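Local coordinates for protein alginate lyase, family PL7 (Zobellia galactanivorans, PDB 4BE3) that degrades alginate as an exolytic lyase of family PL7, probably splitting the uronate chain from its ends by beta-elimination, at residues T51-I56 / S92-A97; I121-K126 / Y189-Y194; Y161-V166 / N272-T277; L200-E205 / I210-N215. All blocks are in the same frame, centred on the assembly; numbering follows the deposited sequence. Where two conformers were deposited one is given.

Contact 1 (T51-I56 / S92-A97)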
loop_
_atom_site.group_PDB
_atom_site.type_symbol
_atom_site.label_atom_id
_atom_site.label_comp_id
_atom_site.label_asym_id
_atom_site.label_seq_id
_atom_site.Cartn_x
_atom_site.Cartn_y
_atom_site.Cartn_z
ATOM N N THR A 51 5.642 4.373 -28.745
ATOM C CA THR A 51 6.832 5.165 -28.429
ATOM C C THR A 51 7.943 4.886 -29.477
ATOM O O THR A 51 8.117 3.739 -29.886
ATOM C CB THR A 51 7.338 4.802 -27.006
ATOM O OG1 THR A 51 8.518 5.528 -26.681
ATOM C CG2 THR A 51 7.732 3.259 -26.887
ATOM N N PRO A 52 8.738 5.883 -29.782
ATOM C CA PRO A 52 9.786 5.586 -30.805
ATOM C C PRO A 52 10.984 4.937 -30.130
ATOM O O PRO A 52 11.041 4.830 -28.875
ATOM C CB PRO A 52 10.164 7.066 -31.268
ATOM C CG PRO A 52 10.031 7.860 -29.941
ATOM C CD PRO A 52 8.759 7.301 -29.371
ATOM N N ASN A 53 11.974 4.531 -30.957
ATOM C CA ASN A 53 13.170 3.993 -30.392
ATOM C C ASN A 53 14.047 5.053 -29.678
ATOM O O ASN A 53 14.729 4.764 -28.714
ATOM C CB ASN A 53 14.012 3.459 -31.647
ATOM C CG ASN A 53 13.492 2.117 -32.210
ATOM O OD1 ASN A 53 12.534 1.503 -31.699
ATOM N ND2 ASN A 53 14.179 1.666 -33.344
ATOM N N SER A 54 13.957 6.324 -30.175
ATOM C CA SER A 54 14.728 7.345 -29.547
ATOM C C SER A 54 13.839 8.618 -29.423
ATOM O O SER A 54 13.515 9.250 -30.424
ATOM C CB SER A 54 16.025 7.570 -30.391
ATOM O OG SER A 54 16.664 8.721 -29.900
ATOM N N GLY A 55 13.250 8.837 -28.222
ATOM C CA GLY A 55 12.452 10.141 -28.020
ATOM C C GLY A 55 13.180 10.816 -26.862
ATOM O O GLY A 55 14.426 10.885 -26.863
ATOM N N ILE A 56 12.472 11.292 -25.863
ATOM C CA ILE A 56 13.123 11.851 -24.673
ATOM C C ILE A 56 12.998 10.854 -23.501
ATOM O O ILE A 56 11.875 10.442 -23.189
ATOM C CB ILE A 56 12.504 13.270 -24.291
ATOM C CG1 ILE A 56 12.968 14.263 -25.400
ATOM C CG2 ILE A 56 13.066 13.724 -22.958
ATOM C CD1 ILE A 56 11.993 14.285 -26.558
ATOM N N SER A 92 10.600 -2.686 -32.754
ATOM C CA SER A 92 11.478 -2.079 -33.790
ATOM C C SER A 92 11.785 -3.083 -34.868
ATOM O O SER A 92 12.121 -4.254 -34.578
ATOM C CB SER A 92 12.786 -1.672 -33.160
ATOM O OG SER A 92 13.577 -1.108 -34.166
ATOM N N THR A 93 11.758 -2.628 -36.136
ATOM C CA THR A 93 12.181 -3.518 -37.259
ATOM C C THR A 93 13.646 -3.365 -37.531
ATOM O O THR A 93 14.069 -3.923 -38.507
ATOM C CB THR A 93 11.430 -3.076 -38.558
ATOM O OG1 THR A 93 11.605 -1.682 -38.756
ATOM C CG2 THR A 93 9.907 -3.320 -38.333
ATOM N N SER A 94 14.395 -2.553 -36.789
ATOM C CA SER A 94 15.867 -2.548 -36.952
ATOM C C SER A 94 16.530 -2.700 -35.584
ATOM O O SER A 94 15.883 -2.540 -34.539
ATOM C CB SER A 94 16.295 -1.199 -37.546
ATOM O OG SER A 94 15.836 -0.089 -36.768
ATOM N N GLY A 95 17.820 -3.067 -35.605
ATOM C CA GLY A 95 18.533 -3.269 -34.290
ATOM C C GLY A 95 19.558 -4.365 -34.700
ATOM O O GLY A 95 19.456 -4.991 -35.808
ATOM N N ASP A 96 20.520 -4.590 -33.823
ATOM C CA ASP A 96 21.592 -5.523 -34.049
ATOM C C ASP A 96 21.138 -6.853 -33.398
ATOM O O ASP A 96 20.878 -6.919 -32.208
ATOM C CB ASP A 96 22.816 -4.925 -33.384
ATOM C CG ASP A 96 24.015 -5.809 -33.547
ATOM O OD1 ASP A 96 23.895 -7.044 -33.500
ATOM O OD2 ASP A 96 25.106 -5.259 -33.735
ATOM N N ALA A 97 20.997 -7.907 -34.193
ATOM C CA ALA A 97 20.474 -9.214 -33.590
ATOM C C ALA A 97 21.414 -9.859 -32.636
ATOM O O ALA A 97 20.972 -10.761 -31.912
ATOM C CB ALA A 97 20.238 -10.216 -34.796
#

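Contact 2 (I121-K126 / Y189-Y194)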
loop_
_atom_site.group_PDB
_atom_site.type_symbol
_atom_site.label_atom_id
_atom_site.label_comp_id
_atom_site.label_asym_id
_atom_site.label_seq_id
_atom_site.Cartn_x
_atom_site.Cartn_y
_atom_site.Cartn_z
ATOM N N ILE A 121 10.962 -7.134 -11.604
ATOM C CA ILE A 121 10.485 -7.868 -12.844
ATOM C C ILE A 121 10.263 -6.921 -13.942
ATOM O O ILE A 121 9.776 -5.781 -13.780
ATOM C CB ILE A 121 9.171 -8.672 -12.602
ATOM C CG1 ILE A 121 8.732 -9.304 -13.927
ATOM C CG2 ILE A 121 7.997 -7.789 -12.057
ATOM C CD1 ILE A 121 7.609 -10.349 -13.793
ATOM N N LYS A 122 10.650 -7.392 -15.195
ATOM C CA LYS A 122 10.278 -6.641 -16.378
ATOM C C LYS A 122 9.742 -7.789 -17.326
ATOM O O LYS A 122 10.426 -8.854 -17.452
ATOM C CB LYS A 122 11.486 -6.021 -17.109
ATOM C CG LYS A 122 11.930 -4.772 -16.310
ATOM C CD LYS A 122 13.016 -3.978 -17.152
ATOM C CE LYS A 122 14.326 -4.803 -17.279
ATOM N NZ LYS A 122 15.074 -5.242 -16.041
ATOM N N ILE A 123 8.555 -7.611 -17.838
ATOM C CA ILE A 123 7.978 -8.637 -18.799
ATOM C C ILE A 123 8.226 -8.016 -20.181
ATOM O O ILE A 123 7.800 -6.894 -20.520
ATOM C CB ILE A 123 6.476 -8.806 -18.550
ATOM C CG1 ILE A 123 6.286 -9.331 -17.088
ATOM C CG2 ILE A 123 5.856 -9.709 -19.584
ATOM C CD1 ILE A 123 4.710 -9.314 -16.739
ATOM N N PHE A 124 8.827 -8.883 -21.053
ATOM C CA PHE A 124 9.177 -8.436 -22.427
ATOM C C PHE A 124 8.358 -9.196 -23.461
ATOM O O PHE A 124 8.045 -10.388 -23.257
ATOM C CB PHE A 124 10.633 -8.915 -22.689
ATOM C CG PHE A 124 11.703 -8.144 -21.971
ATOM C CD1 PHE A 124 11.962 -8.300 -20.572
ATOM C CD2 PHE A 124 12.551 -7.292 -22.777
ATOM C CE1 PHE A 124 13.013 -7.612 -19.946
ATOM C CE2 PHE A 124 13.632 -6.677 -22.119
ATOM C CZ PHE A 124 13.850 -6.782 -20.768
ATOM N N TYR A 125 8.213 -8.544 -24.620
ATOM C CA TYR A 125 7.752 -9.259 -25.839
ATOM C C TYR A 125 8.905 -8.884 -26.823
ATOM O O TYR A 125 9.248 -7.710 -26.973
ATOM C CB TYR A 125 6.396 -8.691 -26.316
ATOM C CG TYR A 125 6.079 -9.238 -27.712
ATOM C CD1 TYR A 125 6.586 -8.641 -28.883
ATOM C CD2 TYR A 125 5.301 -10.390 -27.821
ATOM C CE1 TYR A 125 6.265 -9.186 -30.115
ATOM C CE2 TYR A 125 4.908 -10.925 -29.069
ATOM C CZ TYR A 125 5.468 -10.319 -30.179
ATOM O OH TYR A 125 5.188 -10.910 -31.426
ATOM N N LYS A 126 9.490 -9.930 -27.473
ATOM C CA LYS A 126 10.584 -9.680 -28.434
ATOM C C LYS A 126 10.272 -10.461 -29.747
ATOM O O LYS A 126 9.871 -11.660 -29.685
ATOM C CB LYS A 126 11.822 -10.210 -27.783
ATOM C CG LYS A 126 13.074 -10.101 -28.798
ATOM C CD LYS A 126 14.305 -10.529 -27.981
ATOM C CE LYS A 126 15.502 -10.688 -29.008
ATOM N NZ LYS A 126 16.745 -11.116 -28.226
ATOM N N TYR A 189 -1.118 -11.172 -18.385
ATOM C CA TYR A 189 -0.206 -11.478 -17.350
ATOM C C TYR A 189 -0.864 -11.010 -16.029
ATOM O O TYR A 189 -1.750 -10.093 -16.003
ATOM C CB TYR A 189 1.185 -10.845 -17.567
ATOM C CG TYR A 189 1.231 -9.373 -17.597
ATOM C CD1 TYR A 189 1.182 -8.638 -16.337
ATOM C CD2 TYR A 189 1.548 -8.685 -18.750
ATOM C CE1 TYR A 189 1.316 -7.216 -16.298
ATOM C CE2 TYR A 189 1.681 -7.224 -18.750
ATOM C CZ TYR A 189 1.545 -6.528 -17.485
ATOM O OH TYR A 189 1.747 -5.156 -17.550
ATOM N N GLU A 190 -0.429 -11.660 -14.999
ATOM C CA GLU A 190 -0.696 -11.164 -13.633
ATOM C C GLU A 190 0.551 -11.217 -12.853
ATOM O O GLU A 190 1.247 -12.284 -12.840
ATOM C CB GLU A 190 -1.732 -12.132 -12.988
ATOM C CG GLU A 190 -2.076 -11.714 -11.504
ATOM C CD GLU A 190 -3.107 -12.661 -10.900
ATOM O OE1 GLU A 190 -4.286 -12.596 -11.209
ATOM O OE2 GLU A 190 -2.667 -13.629 -10.201
ATOM N N ILE A 191 0.877 -10.109 -12.157
ATOM C CA ILE A 191 2.002 -10.120 -11.247
ATOM C C ILE A 191 1.320 -9.951 -9.825
ATOM O O ILE A 191 0.764 -8.884 -9.577
ATOM C CB ILE A 191 2.880 -8.922 -11.419
ATOM C CG1 ILE A 191 3.377 -8.904 -12.944
ATOM C CG2 ILE A 191 4.108 -8.959 -10.367
ATOM C CD1 ILE A 191 4.131 -7.565 -13.258
ATOM N N ASN A 192 1.382 -11.023 -9.045
ATOM C CA ASN A 192 0.723 -11.023 -7.685
ATOM C C ASN A 192 1.764 -11.141 -6.624
ATOM O O ASN A 192 2.386 -12.234 -6.437
ATOM C CB ASN A 192 -0.234 -12.239 -7.722
ATOM C CG ASN A 192 -0.848 -12.475 -6.325
ATOM O OD1 ASN A 192 -0.916 -11.500 -5.559
ATOM N ND2 ASN A 192 -1.188 -13.711 -5.968
ATOM N N VAL A 193 2.072 -10.048 -5.922
ATOM C CA VAL A 193 3.116 -10.127 -4.878
ATOM C C VAL A 193 2.348 -10.209 -3.557
ATOM O O VAL A 193 1.591 -9.289 -3.261
ATOM C CB VAL A 193 4.036 -8.882 -4.852
ATOM C CG1 VAL A 193 5.045 -9.006 -3.706
ATOM C CG2 VAL A 193 4.814 -8.848 -6.280
ATOM N N TYR A 194 2.484 -11.317 -2.898
ATOM C CA TYR A 194 1.795 -11.551 -1.604
ATOM C C TYR A 194 2.787 -11.943 -0.554
ATOM O O TYR A 194 3.494 -12.971 -0.703
ATOM C CB TYR A 194 0.754 -12.651 -1.856
ATOM C CG TYR A 194 -0.035 -12.919 -0.589
ATOM C CD1 TYR A 194 -0.899 -11.947 -0.112
ATOM C CD2 TYR A 194 0.143 -14.106 0.102
ATOM C CE1 TYR A 194 -1.645 -12.207 1.076
ATOM C CE2 TYR A 194 -0.579 -14.372 1.295
ATOM C CZ TYR A 194 -1.450 -13.417 1.727
ATOM O OH TYR A 194 -2.160 -13.665 2.878
#

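Contact 3 (Y161-V166 / N272-T277)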
loop_
_atom_site.group_PDB
_atom_site.type_symbol
_atom_site.label_atom_id
_atom_site.label_comp_id
_atom_site.label_asym_id
_atom_site.label_seq_id
_atom_site.Cartn_x
_atom_site.Cartn_y
_atom_site.Cartn_z
ATOM N N TYR A 161 11.362 -17.857 -26.667
ATOM C CA TYR A 161 12.718 -17.814 -26.157
ATOM C C TYR A 161 12.828 -16.856 -24.943
ATOM O O TYR A 161 11.922 -16.058 -24.668
ATOM C CB TYR A 161 13.603 -17.136 -27.175
ATOM C CG TYR A 161 13.680 -17.962 -28.492
ATOM C CD1 TYR A 161 13.774 -19.369 -28.446
ATOM C CD2 TYR A 161 13.633 -17.283 -29.696
ATOM C CE1 TYR A 161 13.835 -20.146 -29.692
ATOM C CE2 TYR A 161 13.784 -18.026 -30.922
ATOM C CZ TYR A 161 13.911 -19.426 -30.822
ATOM O OH TYR A 161 14.024 -20.184 -32.033
ATOM N N ASP A 162 13.883 -16.977 -24.199
ATOM C CA ASP A 162 14.206 -15.882 -23.212
ATOM C C ASP A 162 15.176 -14.844 -23.905
ATOM O O ASP A 162 15.440 -14.967 -25.118
ATOM C CB ASP A 162 14.791 -16.435 -21.892
ATOM C CG ASP A 162 16.092 -17.138 -22.091
ATOM O OD1 ASP A 162 16.995 -16.673 -22.841
ATOM O OD2 ASP A 162 16.212 -18.218 -21.479
ATOM N N MET A 163 15.668 -13.839 -23.178
ATOM C CA MET A 163 16.303 -12.768 -23.873
ATOM C C MET A 163 17.652 -13.249 -24.441
ATOM O O MET A 163 18.221 -12.515 -25.297
ATOM C CB MET A 163 16.721 -11.737 -22.720
ATOM C CG MET A 163 16.942 -10.393 -23.255
ATOM S SD MET A 163 17.670 -9.444 -21.828
ATOM C CE MET A 163 17.596 -7.842 -22.647
ATOM N N SER A 164 18.136 -14.395 -23.966
ATOM C CA SER A 164 19.539 -14.797 -24.299
ATOM C C SER A 164 19.644 -15.368 -25.730
ATOM O O SER A 164 20.745 -15.601 -26.228
ATOM C CB SER A 164 20.118 -15.873 -23.305
ATOM O OG SER A 164 19.412 -17.100 -23.452
ATOM N N VAL A 165 18.510 -15.649 -26.355
ATOM C CA VAL A 165 18.539 -16.285 -27.702
ATOM C C VAL A 165 18.769 -15.161 -28.720
ATOM O O VAL A 165 17.819 -14.430 -29.077
ATOM C CB VAL A 165 17.254 -17.062 -28.002
ATOM C CG1 VAL A 165 17.441 -17.772 -29.383
ATOM C CG2 VAL A 165 17.130 -18.225 -26.979
ATOM N N VAL A 166 19.997 -14.981 -29.151
ATOM C CA VAL A 166 20.366 -13.856 -30.030
ATOM C C VAL A 166 20.678 -14.419 -31.405
ATOM O O VAL A 166 20.859 -15.644 -31.545
ATOM C CB VAL A 166 21.557 -13.067 -29.438
ATOM C CG1 VAL A 166 21.139 -12.447 -28.037
ATOM C CG2 VAL A 166 22.771 -14.018 -29.154
ATOM N N ASN A 272 27.570 -1.546 -25.148
ATOM C CA ASN A 272 26.962 -2.475 -24.191
ATOM C C ASN A 272 26.248 -3.538 -25.089
ATOM O O ASN A 272 25.170 -3.278 -25.625
ATOM C CB ASN A 272 25.882 -1.772 -23.413
ATOM C CG ASN A 272 25.321 -2.651 -22.339
ATOM O OD1 ASN A 272 24.967 -3.825 -22.567
ATOM N ND2 ASN A 272 25.142 -2.069 -21.156
ATOM N N LEU A 273 26.920 -4.644 -25.290
ATOM C CA LEU A 273 26.368 -5.730 -26.152
ATOM C C LEU A 273 25.077 -6.375 -25.694
ATOM O O LEU A 273 24.525 -7.130 -26.410
ATOM C CB LEU A 273 27.408 -6.882 -26.436
ATOM C CG LEU A 273 27.074 -7.615 -27.749
ATOM C CD1 LEU A 273 27.326 -6.726 -28.939
ATOM C CD2 LEU A 273 27.930 -8.885 -27.967
ATOM N N VAL A 274 24.568 -6.127 -24.473
ATOM C CA VAL A 274 23.311 -6.717 -24.028
ATOM C C VAL A 274 22.133 -5.767 -24.206
ATOM O O VAL A 274 21.022 -6.185 -24.608
ATOM C CB VAL A 274 23.368 -7.091 -22.546
ATOM C CG1 VAL A 274 22.003 -7.652 -21.976
ATOM C CG2 VAL A 274 24.481 -8.144 -22.388
ATOM N N TRP A 275 22.403 -4.455 -24.025
ATOM C CA TRP A 275 21.270 -3.464 -24.014
ATOM C C TRP A 275 21.377 -2.343 -25.053
ATOM O O TRP A 275 20.388 -1.642 -25.197
ATOM C CB TRP A 275 21.264 -2.737 -22.604
ATOM C CG TRP A 275 21.010 -3.711 -21.507
ATOM C CD1 TRP A 275 21.918 -4.298 -20.625
ATOM C CD2 TRP A 275 19.686 -4.247 -21.102
ATOM N NE1 TRP A 275 21.251 -5.124 -19.734
ATOM C CE2 TRP A 275 19.937 -5.163 -20.009
ATOM C CE3 TRP A 275 18.390 -4.103 -21.604
ATOM C CZ2 TRP A 275 18.874 -5.871 -19.378
ATOM C CZ3 TRP A 275 17.308 -4.784 -20.953
ATOM C CH2 TRP A 275 17.542 -5.633 -19.873
ATOM N N SER A 276 22.551 -2.119 -25.709
ATOM C CA SER A 276 22.645 -1.018 -26.710
ATOM C C SER A 276 22.459 -1.658 -28.075
ATOM O O SER A 276 23.294 -2.404 -28.500
ATOM C CB SER A 276 24.051 -0.292 -26.618
ATOM O OG SER A 276 24.012 0.310 -25.268
ATOM N N THR A 277 21.300 -1.366 -28.690
ATOM C CA THR A 277 20.851 -2.187 -29.795
ATOM C C THR A 277 21.175 -1.644 -31.205
ATOM O O THR A 277 20.955 -2.340 -32.172
ATOM C CB THR A 277 19.338 -2.338 -29.690
ATOM O OG1 THR A 277 18.733 -1.025 -29.485
ATOM C CG2 THR A 277 19.007 -3.099 -28.387
#

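Contact 4 (L200-E205 / I210-N215)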
loop_
_atom_site.group_PDB
_atom_site.type_symbol
_atom_site.label_atom_id
_atom_site.label_comp_id
_atom_site.label_asym_id
_atom_site.label_seq_id
_atom_site.Cartn_x
_atom_site.Cartn_y
_atom_site.Cartn_z
ATOM N N LEU A 200 3.609 -15.258 -10.630
ATOM C CA LEU A 200 3.263 -14.798 -11.948
ATOM C C LEU A 200 2.373 -15.776 -12.653
ATOM O O LEU A 200 2.537 -17.007 -12.443
ATOM C CB LEU A 200 4.607 -14.649 -12.796
ATOM C CG LEU A 200 5.640 -13.815 -12.077
ATOM C CD1 LEU A 200 6.915 -13.844 -13.102
ATOM C CD2 LEU A 200 5.139 -12.362 -11.959
ATOM N N THR A 201 1.437 -15.193 -13.439
ATOM C CA THR A 201 0.616 -16.112 -14.282
ATOM C C THR A 201 0.594 -15.499 -15.625
ATOM O O THR A 201 0.181 -14.306 -15.785
ATOM C CB THR A 201 -0.817 -16.236 -13.733
ATOM O OG1 THR A 201 -0.714 -16.647 -12.348
ATOM C CG2 THR A 201 -1.703 -17.325 -14.515
ATOM N N PHE A 202 0.787 -16.303 -16.656
ATOM C CA PHE A 202 0.678 -15.827 -18.034
ATOM C C PHE A 202 -0.255 -16.704 -18.850
ATOM O O PHE A 202 -0.150 -17.922 -18.714
ATOM C CB PHE A 202 2.095 -15.988 -18.722
ATOM C CG PHE A 202 3.108 -15.053 -18.151
ATOM C CD1 PHE A 202 3.227 -13.771 -18.730
ATOM C CD2 PHE A 202 3.919 -15.485 -17.112
ATOM C CE1 PHE A 202 4.231 -12.895 -18.294
ATOM C CE2 PHE A 202 4.950 -14.630 -16.631
ATOM C CZ PHE A 202 5.065 -13.315 -17.225
ATOM N N SER A 203 -1.215 -16.103 -19.562
ATOM C CA SER A 203 -2.171 -16.965 -20.282
ATOM C C SER A 203 -2.456 -16.354 -21.637
ATOM O O SER A 203 -2.320 -15.134 -21.852
ATOM C CB SER A 203 -3.485 -17.070 -19.428
ATOM O OG SER A 203 -4.079 -15.789 -19.320
ATOM N N SER A 204 -2.823 -17.202 -22.588
ATOM C CA SER A 204 -3.158 -16.735 -23.909
ATOM C C SER A 204 -3.949 -17.864 -24.617
ATOM O O SER A 204 -3.629 -19.026 -24.464
ATOM C CB SER A 204 -1.918 -16.429 -24.715
ATOM O OG SER A 204 -2.269 -15.955 -26.009
ATOM N N GLU A 205 -5.036 -17.493 -25.271
ATOM C CA GLU A 205 -5.904 -18.550 -25.825
ATOM C C GLU A 205 -5.102 -19.474 -26.797
ATOM O O GLU A 205 -4.402 -19.041 -27.744
ATOM C CB GLU A 205 -7.079 -17.874 -26.523
ATOM C CG GLU A 205 -7.924 -18.757 -27.440
ATOM C CD GLU A 205 -8.692 -19.819 -26.704
ATOM O OE1 GLU A 205 -8.971 -19.595 -25.493
ATOM O OE2 GLU A 205 -9.001 -20.873 -27.340
ATOM N N ILE A 210 1.155 -20.388 -17.947
ATOM C CA ILE A 210 2.435 -20.680 -17.369
ATOM C C ILE A 210 2.577 -19.882 -16.066
ATOM O O ILE A 210 2.229 -18.674 -16.085
ATOM C CB ILE A 210 3.560 -20.120 -18.230
ATOM C CG1 ILE A 210 3.448 -20.489 -19.749
ATOM C CG2 ILE A 210 4.910 -20.621 -17.681
ATOM C CD1 ILE A 210 3.558 -21.927 -19.936
ATOM N N LYS A 211 3.001 -20.523 -14.998
ATOM C CA LYS A 211 3.069 -19.814 -13.678
ATOM C C LYS A 211 4.473 -19.840 -13.155
ATOM O O LYS A 211 5.216 -20.871 -13.411
ATOM C CB LYS A 211 2.186 -20.611 -12.696
ATOM C CG LYS A 211 0.662 -20.371 -12.999
ATOM C CD LYS A 211 -0.192 -21.036 -11.903
ATOM C CE LYS A 211 -1.633 -20.908 -12.460
ATOM N NZ LYS A 211 -2.693 -21.449 -11.566
ATOM N N PHE A 212 4.877 -18.867 -12.327
ATOM C CA PHE A 212 6.222 -18.876 -11.740
ATOM C C PHE A 212 6.069 -18.370 -10.273
ATOM O O PHE A 212 5.188 -17.539 -10.022
ATOM C CB PHE A 212 7.174 -17.871 -12.406
ATOM C CG PHE A 212 7.389 -18.199 -13.874
ATOM C CD1 PHE A 212 8.382 -19.098 -14.241
ATOM C CD2 PHE A 212 6.536 -17.692 -14.822
ATOM C CE1 PHE A 212 8.541 -19.444 -15.627
ATOM C CE2 PHE A 212 6.672 -18.040 -16.234
ATOM C CZ PHE A 212 7.742 -18.922 -16.576
ATOM N N THR A 213 7.020 -18.719 -9.440
ATOM C CA THR A 213 7.047 -18.187 -8.021
ATOM C C THR A 213 8.399 -17.668 -7.810
ATOM O O THR A 213 9.426 -18.398 -8.039
ATOM C CB THR A 213 6.736 -19.289 -7.018
ATOM O OG1 THR A 213 5.448 -19.784 -7.294
ATOM C CG2 THR A 213 6.839 -18.785 -5.553
ATOM N N LYS A 214 8.562 -16.444 -7.348
ATOM C CA LYS A 214 9.926 -15.927 -7.057
ATOM C C LYS A 214 9.874 -15.150 -5.723
ATOM O O LYS A 214 9.133 -14.162 -5.622
ATOM C CB LYS A 214 10.315 -14.979 -8.205
ATOM C CG LYS A 214 11.649 -14.227 -8.008
ATOM C CD LYS A 214 12.850 -15.138 -8.035
ATOM C CE LYS A 214 14.192 -14.364 -7.822
ATOM N NZ LYS A 214 15.371 -15.326 -7.709
ATOM N N ASN A 215 10.659 -15.595 -4.716
ATOM C CA ASN A 215 10.641 -14.915 -3.426
ATOM C C ASN A 215 11.426 -13.623 -3.551
ATOM O O ASN A 215 12.584 -13.635 -3.949
ATOM C CB ASN A 215 11.340 -15.850 -2.476
ATOM C CG ASN A 215 11.214 -15.372 -1.051
ATOM O OD1 ASN A 215 11.216 -14.193 -0.768
ATOM N ND2 ASN A 215 11.147 -16.329 -0.136
#

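Contact 1 (T51-I56 / S92-A97)
Asn-53 and Ser-92 carry this small, buried contact, and a single direct hydrogen bond joins them. Asn-53 ND2 donates to Ser-92 OG over 3.0 Å. The bond is fairly straight, with an N-H...O angle of 163°, and the acceptor lies close to the amide plane of Asn-53. Ser-92 OG in turn donates to Ser-94 O at 2.7 Å. The hydroxyl thus accepts from the amide and donates within its own loop, which fixes its rotation. OG is placed for this by lying opposite the backbone N, with chi1 at -180°.

The rest of the amide is held from outside the two segments. Asn-53 OD1 accepts from Asn-262 ND2, and Asn-53 ND2 has a second, weak bond to Asp-280 O. Ser-94 OG is bonded to Asp-280 N, so Asp-280 meets both sides of the contact.

Van der Waals contact adds little. Ser-92 CB lies 3.5 Å from Asn-53 OD1, near the amide plane and off its OD1 and ND2 end.

The asparagine follows directly on strand 44-52, and Ser-92 lies near the start of the loop that leads from strand 80-90 to strand 104-112. The contact thus pins this loop to the end of strand 44-52. Helix 286-291 packs against Pro-52 and Asn-53, and Asn-262 comes from the end of strand 260-262.

Contact 2 (I121-K126 / Y189-Y194)
Tyr-189 holds its CG between the backbone N and the carbonyl carbon, chi1 62°, and so offers a ring face to strand 121-126. Ile-123 answers with CG1 opposite its carbonyl carbon and an extended tail, chi2 172°, which carries CD1 onto that face. The methyl carbon Ile-123 CD1 sits 3.6 Å from the centroid of the Tyr-189 ring, in a CH-pi contact 17° off the ring normal. It is displaced toward the CG and CD1 side of the ring.

The same methyl also meets Ile-191. Ile-123 CD1 and Ile-191 CD1 are 3.9 Å apart. Ile-191 CD1 is shared with a third isoleucine, for Ile-121 CG2 comes at it tip to tip at 4.1 Å. The contact is wholly apolar and buried. The tyrosine hydroxyl lies beyond it and is hydrogen-bonded to Val-107 O on strand 104-112. This bond steadies the ring under the methyl. With an alanine here instead of Tyr-189, the flat surface against Ile-123 CD1 would be gone, which would probably open a gap between the layers and leave Val-107 O without its hydroxyl partner.

Leu-200 and Phe-202 of strand 197-203 extend the apolar layer around the three isoleucines. The two strands run nearly antiparallel, but their axes are 10.3 Å apart. They belong to different sheets and meet face to face through side chains alone. This is the hydrophobic core between the two layers of a beta-jelly roll, the fold of PL7 alginate lyases.

Contact 3 (Y161-V166 / N272-T277)
Asn-272 OD1 is gripped by two backbone amides, and both belong to residues that meet Met-163. Val-274 N donates to Asn-272 OD1 at 3.0 Å, in the carbonyl plane. Trp-275 N donates to the same oxygen from well above that plane. The first bond makes an Asx turn, and the second extends it to an Asx motif. Across the contact, Met-163 lies in a type I beta turn, Asp-162 to Val-165. Asp-162 forms an Asx turn there as well, with Ser-164 N donating to Asp-162 OD1 at 2.8 Å. Two loops, each with an Asx turn, thus face each other at one end of the jelly roll.

The bridge between them is apolar. Met-163 is extended and crosses the indole at about a right angle. Its sulfur stands oblique to the six-membered ring of Trp-275, a Met-aromatic contact. Phe-137 and Asn-139 of strand 133-141 also pack on Met-163. A serine in place of Trp-275 would probably leave the methionine methyl without its aromatic seat and freer to turn. That methyl lies over the ring face, with Met-163 CE 3.5 Å from both CZ3 and CH2 of Trp-275.

Contact 4 (L200-E205 / I210-N215)
Leu-200 and Phe-212 form one hydrogen-bonded pair of a beta hairpin, and Phe-202 and Ile-210 form the other. The hairpin joins strands 197-203 and 210-215, antiparallel at 166°. In the first pair, Leu-200 N donates to Phe-212 O at 2.8 Å, and Phe-212 N returns a bond to Leu-200 O at 3.0 Å. In the second, Phe-202 N reaches Ile-210 O at 2.8 Å and Ile-210 N reaches Phe-202 O at 2.9 Å. All four amides and all four carbonyls of these residues are thus satisfied across the hairpin.

Thr-201 and Lys-211 face each other between the two as a non-hydrogen-bonded pair. Thr-201 turns its backbone the other way, to Glu-190 of strand 187-194. Lys-211 CA makes a CA-H...O contact with Leu-200 O at 3.1 Å, so that carbonyl has a second, weaker visitor. The lysine chain runs beside Thr-201, both pointing the same way.

Leu-200, Phe-202, Ile-210 and Phe-212 share the other face of the sheet. Phe-212 also meets Trp-138 edge to face. The two phenylalanine side chains cross at about a right angle, and their nearest atoms are Phe-202 CE2 and Phe-212 CE2, 3.8 Å apart.

How the contacts relate
Contact 2, in the core, and contact 4, at a sheet edge, have centres 8 Å apart. Strands 187-194 and 197-203 adjoin in one sheet, joined by Glu-190 N to Thr-201 O at 2.8 Å, and Ile-121 CD1 packs on Leu-200 CD1 at 3.6 Å. Contacts 1 and 3 lie in the loops at one end and are linked by Asp-96 N and Thr-277 O, 2.8 Å apart. Phe-124 ties contact 3 to contact 2, with its CZ 4.0 Å from Trp-275 CH2. None of the four lines the tartrate pocket. The side chains of Ile-121 and Trp-275 are about 12 and 13 Å from the ligand. Strand 121-126 pairs with strand 104-112, which carries the pocket residue His-111.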